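Flagellar biosynthesis protein FlaG (Helicobacter pylori, PDB 6JSX) probably takes part in building the bacterial flagellum, and is found here as an assembly of two copies of the chain. Local coordinates at residues D24-Y29 against V37-D42; D31-L36 against I49-S54. All blocks are in the same frame, centred on the assembly; numbering follows the deposited sequence.

Contact 1: residues D24-Y29 against V37-D42; sequences DINFSY and VVSVKD
Asn-26 and Ser-39 form the regular hydrogen-bonded pair of this antiparallel contact, in which strands 26-29 and 37-41 run at 148° to one another. Their backbones exchange two bonds, Asn-26 N to Ser-39 O at 2.9 Å and Ser-39 N to Asn-26 O at 2.8 Å. Farther along, Val-37 N meets Ser-28 O at 2.9 Å and almost straight on, while the return bond from Ser-28 N to Val-37 O is weak. At the other end a side chain takes over the pairing. With CG of Asp-24 opposite its own backbone N (chi1 -178°), the carboxylate reaches across, and Lys-41 N donates to OD1 at 3.3 Å, a long but straight bond (173°). OD1 also faces Arg-50 NH1 of the second subunit in a long, weak ion pair.

The second kind of contact is a water on the face of Asn-26, Ser-28, Val-37 and Ser-39. It bonds Val-37 O at 2.7 Å, Asn-26 OD1 and both serine hydroxyls, with more acceptors in reach than it has protons.

Apolar contact is the third kind. Ile-25 and Val-38 lie side by side, CG2 to CG2 at 4.0 Å, and Ile-25 CG1 is likewise 4.0 Å from Val-40 CG1. Phe-27 runs alongside Val-38, its CE2 lying 4.0 Å from Val-38 CB, and the ring also rests on Leu-14 of helix 4-21. Val-38 packs on Ile-25 of the second subunit, and Val-40 meets its own counterpart there.

The hairpin thus has a largely polar face holding a water, and an apolar one. On the apolar face Ile-25, Val-38 and Val-40 serve the subunit contact while Phe-27 turns to helix 4-21; the polar end at Asp-24 and Lys-41 O meets Arg-50 of the second subunit.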
loop_
_atom_site.group_PDB
_atom_site.type_symbol
_atom_site.label_atom_id
_atom_site.label_comp_id
_atom_site.label_asym_id
_atom_site.label_seq_id
_atom_site.Cartn_x
_atom_site.Cartn_y
_atom_site.Cartn_z
ATOM N N ASP A 24 -7.183 8.988 2.726
ATOM C CA ASP A 24 -8.126 8.050 3.332
ATOM C C ASP A 24 -7.838 6.610 2.891
ATOM O O ASP A 24 -8.507 6.071 1.990
ATOM C CB ASP A 24 -9.578 8.437 3.006
ATOM C CG ASP A 24 -10.607 7.498 3.659
ATOM O OD1 ASP A 24 -11.164 6.621 2.958
ATOM O OD2 ASP A 24 -10.865 7.640 4.875
ATOM N N ILE A 25 -6.819 6.013 3.516
ATOM C CA ILE A 25 -6.502 4.595 3.354
ATOM C C ILE A 25 -6.188 4.021 4.714
ATOM O O ILE A 25 -5.351 4.558 5.428
ATOM C CB ILE A 25 -5.288 4.364 2.438
ATOM C CG1 ILE A 25 -5.489 5.083 1.091
ATOM C CG2 ILE A 25 -5.046 2.872 2.267
ATOM C CD1 ILE A 25 -4.574 4.645 -0.028
ATOM N N ASN A 26 -6.866 2.940 5.083
ATOM C CA ASN A 26 -6.681 2.363 6.413
ATOM C C ASN A 26 -6.115 0.942 6.443
ATOM O O ASN A 26 -6.462 0.096 5.625
ATOM C CB ASN A 26 -7.982 2.422 7.219
ATOM C CG ASN A 26 -7.770 2.065 8.676
ATOM O OD1 ASN A 26 -8.128 0.971 9.117
ATOM N ND2 ASN A 26 -7.159 2.983 9.431
ATOM N N PHE A 27 -5.248 0.684 7.408
ATOM C CA PHE A 27 -4.665 -0.638 7.564
ATOM C C PHE A 27 -4.990 -1.145 8.945
ATOM O O PHE A 27 -5.154 -0.361 9.879
ATOM C CB PHE A 27 -3.144 -0.580 7.367
ATOM C CG PHE A 27 -2.736 -0.190 5.969
ATOM C CD1 PHE A 27 -2.616 1.157 5.614
ATOM C CD2 PHE A 27 -2.499 -1.168 4.996
ATOM C CE1 PHE A 27 -2.257 1.529 4.317
ATOM C CE2 PHE A 27 -2.135 -0.804 3.692
ATOM C CZ PHE A 27 -2.014 0.554 3.354
ATOM N N SER A 28 -5.108 -2.461 9.068
ATOM C CA SER A 28 -5.253 -3.094 10.374
ATOM C C SER A 28 -5.014 -4.581 10.254
ATOM O O SER A 28 -5.148 -5.148 9.170
ATOM C CB SER A 28 -6.648 -2.875 10.924
ATOM O OG SER A 28 -7.566 -3.355 9.984
ATOM N N TYR A 29 -4.658 -5.208 11.369
ATOM C CA TYR A 29 -4.635 -6.656 11.412
ATOM C C TYR A 29 -5.987 -7.173 11.881
ATOM O O TYR A 29 -6.455 -6.808 12.961
ATOM C CB TYR A 29 -3.548 -7.169 12.349
ATOM C CG TYR A 29 -3.435 -8.685 12.372
ATOM C CD1 TYR A 29 -2.820 -9.366 11.328
ATOM C CD2 TYR A 29 -3.941 -9.434 13.432
ATOM C CE1 TYR A 29 -2.711 -10.741 11.329
ATOM C CE2 TYR A 29 -3.823 -10.815 13.451
ATOM C CZ TYR A 29 -3.202 -11.466 12.395
ATOM O OH TYR A 29 -3.075 -12.848 12.395
ATOM N N VAL A 37 -5.755 -6.109 6.531
ATOM C CA VAL A 37 -6.879 -5.506 5.832
ATOM C C VAL A 37 -6.681 -4.019 5.518
ATOM O O VAL A 37 -6.486 -3.188 6.406
ATOM C CB VAL A 37 -8.221 -5.758 6.553
ATOM C CG1 VAL A 37 -9.328 -4.877 5.942
ATOM C CG2 VAL A 37 -8.576 -7.283 6.523
ATOM N N VAL A 38 -6.695 -3.711 4.227
ATOM C CA VAL A 38 -6.636 -2.343 3.748
ATOM C C VAL A 38 -8.049 -1.907 3.365
ATOM O O VAL A 38 -8.782 -2.651 2.708
ATOM C CB VAL A 38 -5.655 -2.196 2.555
ATOM C CG1 VAL A 38 -5.622 -3.456 1.743
ATOM C CG2 VAL A 38 -6.031 -1.007 1.675
ATOM N N SER A 39 -8.451 -0.719 3.803
ATOM C CA SER A 39 -9.807 -0.285 3.514
ATOM C C SER A 39 -9.910 1.199 3.209
ATOM O O SER A 39 -9.307 2.037 3.881
ATOM C CB SER A 39 -10.769 -0.678 4.641
ATOM O OG SER A 39 -10.517 0.079 5.810
ATOM N N VAL A 40 -10.700 1.490 2.179
ATOM C CA VAL A 40 -10.993 2.842 1.730
ATOM C C VAL A 40 -12.514 2.989 1.621
ATOM O O VAL A 40 -13.213 2.006 1.396
ATOM C CB VAL A 40 -10.323 3.106 0.360
ATOM C CG1 VAL A 40 -8.818 3.007 0.485
ATOM C CG2 VAL A 40 -10.786 2.101 -0.657
ATOM N N LYS A 41 -13.039 4.195 1.805
ATOM C CA LYS A 41 -14.478 4.410 1.606
ATOM C C LYS A 41 -14.748 4.869 0.178
ATOM O O LYS A 41 -14.004 5.692 -0.367
ATOM C CB LYS A 41 -15.055 5.402 2.628
ATOM C CG LYS A 41 -15.084 4.867 4.067
ATOM C CD LYS A 41 -15.907 5.763 4.993
ATOM C CE LYS A 41 -16.155 5.107 6.353
ATOM N NZ LYS A 41 -14.898 4.932 7.140
ATOM N N ASP A 42 -15.800 4.330 -0.432
ATOM C CA ASP A 42 -16.120 4.644 -1.827
ATOM C C ASP A 42 -16.847 5.979 -1.983
ATOM O O ASP A 42 -16.867 6.798 -1.062
ATOM C CB ASP A 42 -16.935 3.514 -2.474
ATOM C CG ASP A 42 -18.358 3.414 -1.930
ATOM O OD1 ASP A 42 -18.669 4.052 -0.903
ATOM O OD2 ASP A 42 -19.168 2.675 -2.531
HETATM O O HOH W 1 -8.560 -1.739 7.380
#

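Contact 2: residues D31-L36 against I49-S54; sequences DTIKGL and IREIPS
Leu-36, the residue most deeply engaged here, pairs with Ile-52 through two backbone bonds. Leu-36 N donates to Ile-52 O from a position tilted out of the carbonyl plane, whereas Ile-52 N approaches Leu-36 O within that plane, at 2.8 Å. Both side chains leave by the same face of the sheet and meet Ala-57 of helix 54-72; Ile-52 also touches Leu-60 there, while Leu-36 reaches Ser-11 of helix 4-21 and Phe-27 of the neighbouring strand. The two residues therefore link the sheet to the helices packed against it.

Next to this pair Gly-35 lies against Pro-53, a non-hydrogen-bonded pair; beyond it one strand comes out of a turn and the other runs into helix 54-72. Lys-34 and Gly-35 form a G1 beta bulge opposite Asn-30, with Lys-34 in a left-handed conformation (phi 53°), and Pro-53 is the N-cap of that helix. The bulge turns Lys-34 O to the start of the helix, where Ser-54 N donates to it at 3.0 Å. Ser-54 OG stands opposite its own carbonyl carbon (chi1 -78°), beside the backbone N, and adds a weak bond to the same oxygen; this hydroxyl also bonds Tyr-29.

Glu-51, whose side chain also touches Val-37, is crossed obliquely by Ile-33, whose CD1 comes nearest to Glu-51 CG at 3.5 Å. One residue earlier in the strand, Arg-50 turns its guanidinium away from Leu-36: NH1 donates to Ile-49 O, and NH2 forms a salt bridge with Asp-24 OD1 of the second subunit, the reciprocal and firmer of the dimer's two pairings.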
loop_
_atom_site.group_PDB
_atom_site.type_symbol
_atom_site.label_atom_id
_atom_site.label_comp_id
_atom_site.label_asym_id
_atom_site.label_seq_id
_atom_site.Cartn_x
_atom_site.Cartn_y
_atom_site.Cartn_z
ATOM N N ASP A 31 -7.710 -10.309 13.409
ATOM C CA ASP A 31 -7.363 -11.571 14.051
ATOM C C ASP A 31 -8.400 -12.661 13.740
ATOM O O ASP A 31 -8.138 -13.853 13.882
ATOM C CB ASP A 31 -7.172 -11.392 15.563
ATOM C CG ASP A 31 -6.459 -12.579 16.208
ATOM O OD1 ASP A 31 -5.217 -12.677 16.079
ATOM O OD2 ASP A 31 -7.144 -13.420 16.828
ATOM N N THR A 32 -9.577 -12.240 13.297
ATOM C CA THR A 32 -10.626 -13.184 12.944
ATOM C C THR A 32 -10.356 -13.853 11.592
ATOM O O THR A 32 -10.430 -15.078 11.473
ATOM C CB THR A 32 -11.991 -12.494 12.963
ATOM O OG1 THR A 32 -12.248 -12.024 14.292
ATOM C CG2 THR A 32 -13.089 -13.450 12.531
ATOM N N ILE A 33 -10.016 -13.057 10.582
ATOM C CA ILE A 33 -9.676 -13.620 9.278
ATOM C C ILE A 33 -8.178 -13.865 9.071
ATOM O O ILE A 33 -7.776 -14.319 7.999
ATOM C CB ILE A 33 -10.229 -12.772 8.112
ATOM C CG1 ILE A 33 -9.544 -11.400 8.051
ATOM C CG2 ILE A 33 -11.721 -12.635 8.235
ATOM C CD1 ILE A 33 -8.418 -11.283 6.994
ATOM N N LYS A 34 -7.365 -13.557 10.082
ATOM C CA LYS A 34 -5.919 -13.807 10.046
ATOM C C LYS A 34 -5.244 -13.206 8.811
ATOM O O LYS A 34 -4.677 -13.925 7.987
ATOM C CB LYS A 34 -5.628 -15.311 10.130
ATOM C CG LYS A 34 -6.159 -15.995 11.397
ATOM C CD LYS A 34 -5.479 -15.457 12.647
ATOM C CE LYS A 34 -5.963 -16.158 13.907
ATOM N NZ LYS A 34 -5.343 -17.502 14.083
ATOM N N GLY A 35 -5.318 -11.888 8.682
ATOM C CA GLY A 35 -4.738 -11.208 7.536
ATOM C C GLY A 35 -4.605 -9.704 7.696
ATOM O O GLY A 35 -5.095 -9.106 8.653
ATOM N N LEU A 36 -3.923 -9.084 6.752
ATOM C CA LEU A 36 -3.861 -7.642 6.736
ATOM C C LEU A 36 -5.099 -7.122 5.977
ATOM O O LEU A 36 -5.468 -7.643 4.915
ATOM C CB LEU A 36 -2.562 -7.179 6.064
ATOM C CG LEU A 36 -1.751 -5.910 6.422
ATOM C CD1 LEU A 36 -1.449 -5.161 5.147
ATOM C CD2 LEU A 36 -2.370 -4.965 7.457
ATOM N N ILE A 49 -13.170 -3.168 1.043
ATOM C CA ILE A 49 -11.996 -3.752 1.698
ATOM C C ILE A 49 -11.248 -4.781 0.850
ATOM O O ILE A 49 -11.825 -5.435 -0.019
ATOM C CB ILE A 49 -12.336 -4.398 3.076
ATOM C CG1 ILE A 49 -12.982 -5.768 2.888
ATOM C CG2 ILE A 49 -13.192 -3.471 3.939
ATOM C CD1 ILE A 49 -12.157 -6.902 3.445
ATOM N N ARG A 50 -9.954 -4.908 1.124
ATOM C CA ARG A 50 -9.120 -5.926 0.518
ATOM C C ARG A 50 -8.338 -6.603 1.624
ATOM O O ARG A 50 -7.685 -5.937 2.420
ATOM C CB ARG A 50 -8.158 -5.311 -0.494
ATOM C CG ARG A 50 -8.831 -4.808 -1.754
ATOM C CD ARG A 50 -9.749 -5.853 -2.372
ATOM N NE ARG A 50 -10.234 -5.428 -3.684
ATOM C CZ ARG A 50 -11.449 -4.935 -3.934
ATOM N NH1 ARG A 50 -12.350 -4.803 -2.965
ATOM N NH2 ARG A 50 -11.773 -4.583 -5.170
ATOM N N GLU A 51 -8.425 -7.924 1.687
ATOM C CA GLU A 51 -7.728 -8.680 2.706
ATOM C C GLU A 51 -6.546 -9.392 2.072
ATOM O O GLU A 51 -6.594 -9.805 0.914
ATOM C CB GLU A 51 -8.666 -9.670 3.382
ATOM C CG GLU A 51 -8.120 -11.082 3.503
ATOM C CD GLU A 51 -9.202 -12.118 3.311
ATOM O OE1 GLU A 51 -10.264 -11.767 2.749
ATOM O OE2 GLU A 51 -8.997 -13.281 3.719
ATOM N N ILE A 52 -5.465 -9.484 2.837
ATOM C CA ILE A 52 -4.267 -10.186 2.422
ATOM C C ILE A 52 -3.857 -11.034 3.620
ATOM O O ILE A 52 -3.401 -10.503 4.638
ATOM C CB ILE A 52 -3.142 -9.184 2.048
ATOM C CG1 ILE A 52 -3.566 -8.331 0.850
ATOM C CG2 ILE A 52 -1.844 -9.906 1.736
ATOM C CD1 ILE A 52 -2.578 -7.235 0.479
ATOM N N PRO A 53 -4.070 -12.353 3.522
ATOM C CA PRO A 53 -3.793 -13.229 4.668
ATOM C C PRO A 53 -2.376 -13.071 5.179
ATOM O O PRO A 53 -1.479 -12.771 4.386
ATOM C CB PRO A 53 -4.050 -14.647 4.122
ATOM C CG PRO A 53 -4.404 -14.495 2.672
ATOM C CD PRO A 53 -4.793 -13.056 2.451
ATOM N N SER A 54 -2.215 -13.250 6.493
ATOM C CA SER A 54 -0.966 -13.006 7.223
ATOM C C SER A 54 0.304 -13.330 6.447
ATOM O O SER A 54 1.172 -12.478 6.278
ATOM C CB SER A 54 -0.952 -13.789 8.544
ATOM O OG SER A 54 -1.742 -13.174 9.547
#

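How the contacts relate
After helix 4-21 the chain enters 24-29, turns through 31-34 and comes back along strand 35-41, where contact 1 closes the first hairpin. It then loops out beyond residue 42 and returns as 49-54, where contact 2 closes the second hairpin before helix 54-72 begins. The segments alternate along the sequence, so the contacts cross rather than nest. Both use strand 35-41, the middle of a three-stranded antiparallel meander, with contact 1 on one edge of it and contact 2 on the other. A probable bond from Arg-50 N to Val-38 O, 3.0 Å, continues the pairing between them, and both contacts reach the second subunit.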